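Local structure of aldo-keto reductase family 1, member B4 (Aldose reductase) (Schistosoma japonicum, 4HBK) at residues L112-T115 against F116-P119; C126-T129 against L130-R134; K176-E179 against K180-D183. The protein probably reduces aldehydes, including the open-chain form of aldose sugars, to alcohols, using NADPH as the hydride donor. All blocks are in the same frame, centred on the assembly; numbering follows the deposited sequence.

Contact 1 (L112-T115 against F116-P119); sequences LWNT and FFRP
Phe117 turns its ring back against Asn114, whose CA stands 3.5 Å from the ring centroid in a CH-pi contact over the middle of the face. Going outward from CB, which lies beside the Asn114 carbonyl, CG of Phe117 keeps to that same oxygen, and CD1 then reaches Leu112 CD2 at 3.6 Å. Further on, CE1 of Phe117 lies 3.3 Å from Leu112 O, an edge approach in the ring plane; Trp113 O sits obliquely beside both CD1 and CE1. At the tip, CZ of Phe117 comes 3.4 Å from Asn114 CA and 3.7 Å from Asn114 OD1. Phe116 goes elsewhere. Its CB packs on Leu112 CD1, while Thr115 OG1, placed between its own N and carbonyl carbon (chi1 55°), hangs over one face of the Phe116 ring. The type I beta turn Trp113-Phe116 is closed by Phe116 N donating to Trp113 O (2.9 Å, N-H...O 158°), and a water joins Thr115 O to Arg118 N. This loop leaves strand 107-112 of the TIM barrel, and the Trp113 ring meets His144, a predicted substrate-binding residue, edge-to-face. The largely buried bend thus rests on one tilted backbone bond and weak CH and ring contacts, not on charge.

Contact 2 (C126-T129 against L130-R134); sequences CEET and LKNLR
With chi1 at -74°, Leu130 sends CG back beside its own N and over the carbonyl of Cys126; the Cys126 sulfur, turned anti to its backbone N (chi1 -173°), meets Leu130 CD1 at 4.0 Å. Thr129 divides its two branches: CG2 lies alongside Leu133, 3.9 Å from CD1, both side chains pointing the same way, whereas OG1 is hydrogen-bonded to Glu85 OE1 of helix 85-98. On the more open flank the bent chain of Glu128 brings its CD to 3.9 Å from Asn132 ND2, carboxylate and amide crossing with their planes 39° apart, a loose polar approach. Four i to i+4 bonds run beneath these pairs, the straightest being Asn132 N to Glu128 O at 2.9 Å. The helix ends in a Schellman motif: Arg134 takes positive phi, and its N donates to Lys131 O at 3.0 Å and, weakly, to Leu130 O. In the beta-alpha-beta unit formed by strand 107-112, helix 119-133 and strand 138-143, the apolar flank turns inward. Thr129, Leu130 and Leu133 all pack on Leu138 of strand 138-143; Leu133 also meets Ile108 of strand 107-112 and Ile88 of helix 85-98, while Arg134 NH2 forms a salt bridge with Glu93 of helix 85-98.

Contact 3 (K176-E179 against K180-D183); sequences KEME and KLVD
Glu177 and Lys180, one turn apart on helix 171-183 of the TIM barrel, are joined by a salt bridge, the one charged pair across this contact. OE1 of Glu177 receives NZ on its syn side, 17° out of the carboxylate plane. The glutamate bends at chi2 (-56°) to bring its carboxylate round to the lysine, which is extended beyond CG and lays its aliphatic part alongside both carboxylate oxygens, Lys180 CD lying 3.6 Å from Glu177 OE1. Two other acidic side chains have outside partners, Asp183 in a salt bridge with Arg208 and Glu179 OE2 accepting from the backbone N of Arg208 and Ile209.

Backbone bonding is uneven. Lys180 N reaches Lys176 O at 3.3 Å, and the i to i+4 bonds made by Leu181 N and Val182 N are weak. These two amides, like Lys180 N, also make weak i to i+3 bonds. The last turn is firmer: Asp183 N donates to Glu179 O at 3.0 Å and 168°, in the carbonyl plane.

Apolar packing covers the inner flank, where Met178 SD lies 4.2 Å from Leu181 CD1. Met178 continues onto Ile190, and Leu181 onto Tyr141 and Cys126, fitting the helix against strands 138-143 and 187-193 and helix 119-133. In the bridge within the helix, Glu177 OE1 and Lys180 NZ stand 2.8 Å apart.

Contact 1 is the most buried of the three and lies in a loop, whereas contacts 2 and 3 are helix turns with one flank against the barrel strands and neighbouring helices and the other toward solvent. Contacts 1 and 2 follow each other along the chain, in the loop and helix that succeed strand 107-112. Contact 3, on helix 171-183, touches both: Leu112 CD2 meets Met178 SD, and Cys126 SG meets Leu181 CD1, each at 4.0 Å, while Pro119 O packs on Glu177 CG. The buried loop relies on aromatic rings set against backbone; the two helices divide their chemistry instead, apolar on the inner flank and polar or charged on the outer.

Contact 1 (L112-T115 against F116-P119)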
loop_
_atom_site.group_PDB
_atom_site.type_symbol
_atom_site.label_atom_id
_atom_site.label_comp_id
_atom_site.label_asym_id
_atom_site.label_seq_id
_atom_site.Cartn_x
_atom_site.Cartn_y
_atom_site.Cartn_z
ATOM N N LEU A 112 -1.628 -10.371 -0.123
ATOM C CA LEU A 112 -1.564 -11.732 0.367
ATOM C C LEU A 112 -1.036 -11.721 1.789
ATOM O O LEU A 112 0.057 -11.204 2.026
ATOM C CB LEU A 112 -0.612 -12.537 -0.525
ATOM C CG LEU A 112 -0.299 -13.967 -0.068
ATOM C CD1 LEU A 112 -1.556 -14.817 -0.146
ATOM C CD2 LEU A 112 0.812 -14.569 -0.923
ATOM N N TRP A 113 -1.791 -12.300 2.728
ATOM C CA TRP A 113 -1.392 -12.297 4.134
ATOM C C TRP A 113 -0.397 -13.396 4.523
ATOM O O TRP A 113 -0.408 -14.484 3.945
ATOM C CB TRP A 113 -2.604 -12.344 5.065
ATOM C CG TRP A 113 -2.196 -12.293 6.500
ATOM C CD1 TRP A 113 -2.356 -13.270 7.438
ATOM C CD2 TRP A 113 -1.499 -11.221 7.152
ATOM N NE1 TRP A 113 -1.832 -12.859 8.641
ATOM C CE2 TRP A 113 -1.296 -11.609 8.491
ATOM C CE3 TRP A 113 -1.042 -9.966 6.735
ATOM C CZ2 TRP A 113 -0.646 -10.790 9.418
ATOM C CZ3 TRP A 113 -0.409 -9.152 7.657
ATOM C CH2 TRP A 113 -0.214 -9.568 8.982
ATOM N N ASN A 114 0.431 -13.101 5.532
ATOM C CA ASN A 114 1.580 -13.934 5.930
ATOM C C ASN A 114 1.294 -15.433 6.152
ATOM O O ASN A 114 2.189 -16.272 6.006
ATOM C CB ASN A 114 2.250 -13.362 7.204
ATOM C CG ASN A 114 2.612 -11.859 7.099
ATOM O OD1 ASN A 114 2.052 -11.112 6.292
ATOM N ND2 ASN A 114 3.547 -11.420 7.944
ATOM N N THR A 115 0.062 -15.773 6.529
ATOM C CA THR A 115 -0.279 -17.162 6.834
ATOM C C THR A 115 -0.551 -18.003 5.575
ATOM O O THR A 115 -0.780 -19.216 5.665
ATOM C CB THR A 115 -1.504 -17.248 7.755
ATOM O OG1 THR A 115 -2.585 -16.525 7.160
ATOM C CG2 THR A 115 -1.194 -16.663 9.152
ATOM N N PHE A 116 -0.513 -17.359 4.412
ATOM C CA PHE A 116 -0.808 -18.028 3.148
ATOM C C PHE A 116 0.363 -17.970 2.160
ATOM O O PHE A 116 0.155 -18.112 0.957
ATOM C CB PHE A 116 -2.053 -17.412 2.494
ATOM C CG PHE A 116 -3.267 -17.392 3.388
ATOM C CD1 PHE A 116 -4.078 -18.508 3.511
ATOM C CD2 PHE A 116 -3.599 -16.252 4.099
ATOM C CE1 PHE A 116 -5.200 -18.490 4.346
ATOM C CE2 PHE A 116 -4.716 -16.219 4.929
ATOM C CZ PHE A 116 -5.516 -17.340 5.054
ATOM N N PHE A 117 1.580 -17.768 2.666
ATOM C CA PHE A 117 2.768 -17.644 1.817
ATOM C C PHE A 117 3.268 -18.976 1.238
ATOM O O PHE A 117 3.943 -18.995 0.205
ATOM C CB PHE A 117 3.913 -16.950 2.560
ATOM C CG PHE A 117 3.697 -15.464 2.786
ATOM C CD1 PHE A 117 2.595 -14.810 2.252
ATOM C CD2 PHE A 117 4.610 -14.724 3.535
ATOM C CE1 PHE A 117 2.394 -13.443 2.469
ATOM C CE2 PHE A 117 4.417 -13.368 3.755
ATOM C CZ PHE A 117 3.306 -12.726 3.218
ATOM N N ARG A 118 2.954 -20.091 1.890
ATOM C CA ARG A 118 3.328 -21.376 1.306
ATOM C C ARG A 118 2.631 -21.539 -0.038
ATOM O O ARG A 118 1.458 -21.203 -0.179
ATOM C CB ARG A 118 3.055 -22.547 2.250
ATOM C CG ARG A 118 4.062 -22.600 3.377
ATOM C CD ARG A 118 4.173 -23.974 3.997
ATOM N NE ARG A 118 5.203 -24.005 5.031
ATOM C CZ ARG A 118 6.234 -24.842 5.031
ATOM N NH1 ARG A 118 6.367 -25.735 4.047
ATOM N NH2 ARG A 118 7.125 -24.791 6.018
ATOM N N PRO A 119 3.369 -22.041 -1.036
ATOM C CA PRO A 119 2.897 -22.067 -2.422
ATOM C C PRO A 119 1.503 -22.661 -2.562
ATOM O O PRO A 119 0.703 -22.135 -3.327
ATOM C CB PRO A 119 3.940 -22.947 -3.127
ATOM C CG PRO A 119 5.189 -22.758 -2.317
ATOM C CD PRO A 119 4.713 -22.629 -0.894
HETATM O O HOH W 1 1.333 -20.517 4.512
#

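Contact 2 (C126-T129 against L130-R134)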
loop_
_atom_site.group_PDB
_atom_site.type_symbol
_atom_site.label_atom_id
_atom_site.label_comp_id
_atom_site.label_asym_id
_atom_site.label_seq_id
_atom_site.Cartn_x
_atom_site.Cartn_y
_atom_site.Cartn_z
ATOM N N CYS A 126 -5.999 -15.735 -2.790
ATOM C CA CYS A 126 -6.356 -14.738 -3.790
ATOM C C CYS A 126 -7.822 -14.890 -4.188
ATOM O O CYS A 126 -8.561 -13.911 -4.262
ATOM C CB CYS A 126 -5.464 -14.853 -5.024
ATOM S SG CYS A 126 -5.725 -13.516 -6.230
ATOM N N GLU A 127 -8.231 -16.127 -4.437
ATOM C CA GLU A 127 -9.595 -16.424 -4.860
ATOM C C GLU A 127 -10.588 -15.991 -3.805
ATOM O O GLU A 127 -11.692 -15.545 -4.123
ATOM C CB GLU A 127 -9.754 -17.921 -5.154
ATOM C CG GLU A 127 -9.067 -18.360 -6.446
ATOM C CD GLU A 127 -9.171 -19.856 -6.711
ATOM O OE1 GLU A 127 -9.056 -20.262 -7.884
ATOM O OE2 GLU A 127 -9.346 -20.629 -5.752
ATOM N N GLU A 128 -10.185 -16.138 -2.545
ATOM C CA GLU A 128 -11.016 -15.760 -1.417
ATOM C C GLU A 128 -11.194 -14.248 -1.366
ATOM O O GLU A 128 -12.307 -13.749 -1.245
ATOM C CB GLU A 128 -10.374 -16.261 -0.118
ATOM C CG GLU A 128 -10.766 -15.489 1.137
ATOM C CD GLU A 128 -11.910 -16.137 1.882
ATOM O OE1 GLU A 128 -12.899 -16.534 1.220
ATOM O OE2 GLU A 128 -11.814 -16.264 3.128
ATOM N N THR A 129 -10.081 -13.530 -1.456
ATOM C CA THR A 129 -10.092 -12.076 -1.531
ATOM C C THR A 129 -10.981 -11.587 -2.685
ATOM O O THR A 129 -11.791 -10.685 -2.517
ATOM C CB THR A 129 -8.637 -11.527 -1.656
ATOM O OG1 THR A 129 -8.051 -11.425 -0.348
ATOM C CG2 THR A 129 -8.602 -10.160 -2.350
ATOM N N LEU A 130 -10.852 -12.205 -3.855
ATOM C CA LEU A 130 -11.652 -11.805 -5.021
ATOM C C LEU A 130 -13.126 -12.098 -4.803
ATOM O O LEU A 130 -13.995 -11.346 -5.239
ATOM C CB LEU A 130 -11.183 -12.530 -6.279
ATOM C CG LEU A 130 -9.862 -12.077 -6.892
ATOM C CD1 LEU A 130 -9.358 -13.108 -7.899
ATOM C CD2 LEU A 130 -10.046 -10.727 -7.547
ATOM N N LYS A 131 -13.405 -13.214 -4.143
ATOM C CA LYS A 131 -14.775 -13.540 -3.784
ATOM C C LYS A 131 -15.356 -12.435 -2.916
ATOM O O LYS A 131 -16.412 -11.891 -3.222
ATOM C CB LYS A 131 -14.822 -14.874 -3.038
ATOM C CG LYS A 131 -16.193 -15.297 -2.573
ATOM C CD LYS A 131 -16.133 -16.701 -1.992
ATOM C CE LYS A 131 -17.465 -17.100 -1.367
ATOM N NZ LYS A 131 -17.293 -18.139 -0.305
ATOM N N ASN A 132 -14.667 -12.113 -1.823
ATOM C CA ASN A 132 -15.124 -11.072 -0.905
ATOM C C ASN A 132 -15.255 -9.693 -1.544
ATOM O O ASN A 132 -16.191 -8.957 -1.245
ATOM C CB ASN A 132 -14.216 -10.995 0.320
ATOM C CG ASN A 132 -14.396 -12.188 1.249
ATOM O OD1 ASN A 132 -15.455 -12.803 1.277
ATOM N ND2 ASN A 132 -13.360 -12.520 2.002
ATOM N N LEU A 133 -14.316 -9.339 -2.418
ATOM C CA LEU A 133 -14.360 -8.048 -3.109
ATOM C C LEU A 133 -15.367 -8.057 -4.250
ATOM O O LEU A 133 -15.668 -7.013 -4.828
ATOM C CB LEU A 133 -12.976 -7.676 -3.641
ATOM C CG LEU A 133 -11.954 -7.266 -2.576
ATOM C CD1 LEU A 133 -10.593 -6.946 -3.196
ATOM C CD2 LEU A 133 -12.495 -6.069 -1.782
ATOM N N ARG A 134 -15.861 -9.243 -4.596
ATOM C CA ARG A 134 -16.849 -9.366 -5.658
ATOM C C ARG A 134 -16.267 -8.976 -7.025
ATOM O O ARG A 134 -16.951 -8.405 -7.870
ATOM C CB ARG A 134 -18.102 -8.548 -5.298
ATOM C CG ARG A 134 -18.803 -9.132 -4.066
ATOM C CD ARG A 134 -19.460 -8.083 -3.174
ATOM N NE ARG A 134 -20.853 -7.847 -3.538
ATOM C CZ ARG A 134 -21.900 -8.092 -2.753
ATOM N NH1 ARG A 134 -21.738 -8.574 -1.527
ATOM N NH2 ARG A 134 -23.122 -7.834 -3.200
#

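Contact 3 (K176-E179 against K180-D183)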
loop_
_atom_site.group_PDB
_atom_site.type_symbol
_atom_site.label_atom_id
_atom_site.label_comp_id
_atom_site.label_asym_id
_atom_site.label_seq_id
_atom_site.Cartn_x
_atom_site.Cartn_y
_atom_site.Cartn_z
ATOM N N LYS A 176 6.632 -17.358 -7.236
ATOM C CA LYS A 176 6.266 -18.204 -8.367
ATOM C C LYS A 176 4.749 -18.359 -8.445
ATOM O O LYS A 176 4.174 -18.301 -9.533
ATOM C CB LYS A 176 6.949 -19.576 -8.304
ATOM C CG LYS A 176 8.341 -19.575 -8.890
ATOM C CD LYS A 176 8.695 -20.927 -9.519
ATOM C CE LYS A 176 9.267 -21.880 -8.491
ATOM N NZ LYS A 176 10.411 -21.243 -7.765
ATOM N N GLU A 177 4.104 -18.548 -7.300
ATOM C CA GLU A 177 2.651 -18.665 -7.285
ATOM C C GLU A 177 1.978 -17.343 -7.626
ATOM O O GLU A 177 0.907 -17.326 -8.235
ATOM C CB GLU A 177 2.148 -19.176 -5.935
ATOM C CG GLU A 177 2.321 -20.661 -5.747
ATOM C CD GLU A 177 1.650 -21.458 -6.848
ATOM O OE1 GLU A 177 2.342 -22.294 -7.451
ATOM O OE2 GLU A 177 0.439 -21.242 -7.115
ATOM N N MET A 178 2.598 -16.237 -7.230
ATOM C CA MET A 178 2.050 -14.921 -7.553
ATOM C C MET A 178 2.069 -14.764 -9.068
ATOM O O MET A 178 1.161 -14.180 -9.665
ATOM C CB MET A 178 2.864 -13.796 -6.906
ATOM C CG MET A 178 2.848 -13.789 -5.378
ATOM S SD MET A 178 1.280 -13.232 -4.703
ATOM C CE MET A 178 1.385 -11.472 -5.031
ATOM N N GLU A 179 3.113 -15.294 -9.685
ATOM C CA GLU A 179 3.292 -15.137 -11.118
ATOM C C GLU A 179 2.197 -15.868 -11.862
ATOM O O GLU A 179 1.723 -15.400 -12.901
ATOM C CB GLU A 179 4.661 -15.652 -11.537
ATOM C CG GLU A 179 5.776 -14.780 -11.037
ATOM C CD GLU A 179 7.130 -15.286 -11.448
ATOM O OE1 GLU A 179 7.313 -16.525 -11.517
ATOM O OE2 GLU A 179 8.014 -14.438 -11.708
ATOM N N LYS A 180 1.783 -17.007 -11.316
ATOM C CA LYS A 180 0.739 -17.802 -11.946
ATOM C C LYS A 180 -0.593 -17.064 -11.937
ATOM O O LYS A 180 -1.409 -17.228 -12.839
ATOM C CB LYS A 180 0.586 -19.150 -11.245
ATOM C CG LYS A 180 1.726 -20.111 -11.470
ATOM C CD LYS A 180 1.424 -21.435 -10.785
ATOM C CE LYS A 180 2.601 -22.387 -10.872
ATOM N NZ LYS A 180 2.436 -23.531 -9.915
ATOM N N LEU A 181 -0.811 -16.247 -10.914
ATOM C CA LEU A 181 -2.028 -15.448 -10.833
ATOM C C LEU A 181 -2.094 -14.489 -12.015
ATOM O O LEU A 181 -3.175 -14.209 -12.550
ATOM C CB LEU A 181 -2.084 -14.672 -9.512
ATOM C CG LEU A 181 -2.144 -15.518 -8.236
ATOM C CD1 LEU A 181 -2.000 -14.657 -6.989
ATOM C CD2 LEU A 181 -3.435 -16.349 -8.181
ATOM N N VAL A 182 -0.936 -13.976 -12.414
ATOM C CA VAL A 182 -0.874 -13.099 -13.575
ATOM C C VAL A 182 -1.138 -13.915 -14.856
ATOM O O VAL A 182 -1.942 -13.512 -15.699
ATOM C CB VAL A 182 0.497 -12.388 -13.679
ATOM C CG1 VAL A 182 0.609 -11.616 -14.999
ATOM C CG2 VAL A 182 0.703 -11.457 -12.506
ATOM N N ASP A 183 -0.460 -15.057 -14.992
ATOM C CA ASP A 183 -0.676 -15.954 -16.128
ATOM C C ASP A 183 -2.164 -16.237 -16.352
ATOM O O ASP A 183 -2.637 -16.262 -17.486
ATOM C CB ASP A 183 0.054 -17.289 -15.928
ATOM C CG ASP A 183 1.581 -17.151 -15.916
ATOM O OD1 ASP A 183 2.121 -16.118 -16.365
ATOM O OD2 ASP A 183 2.251 -18.100 -15.458
#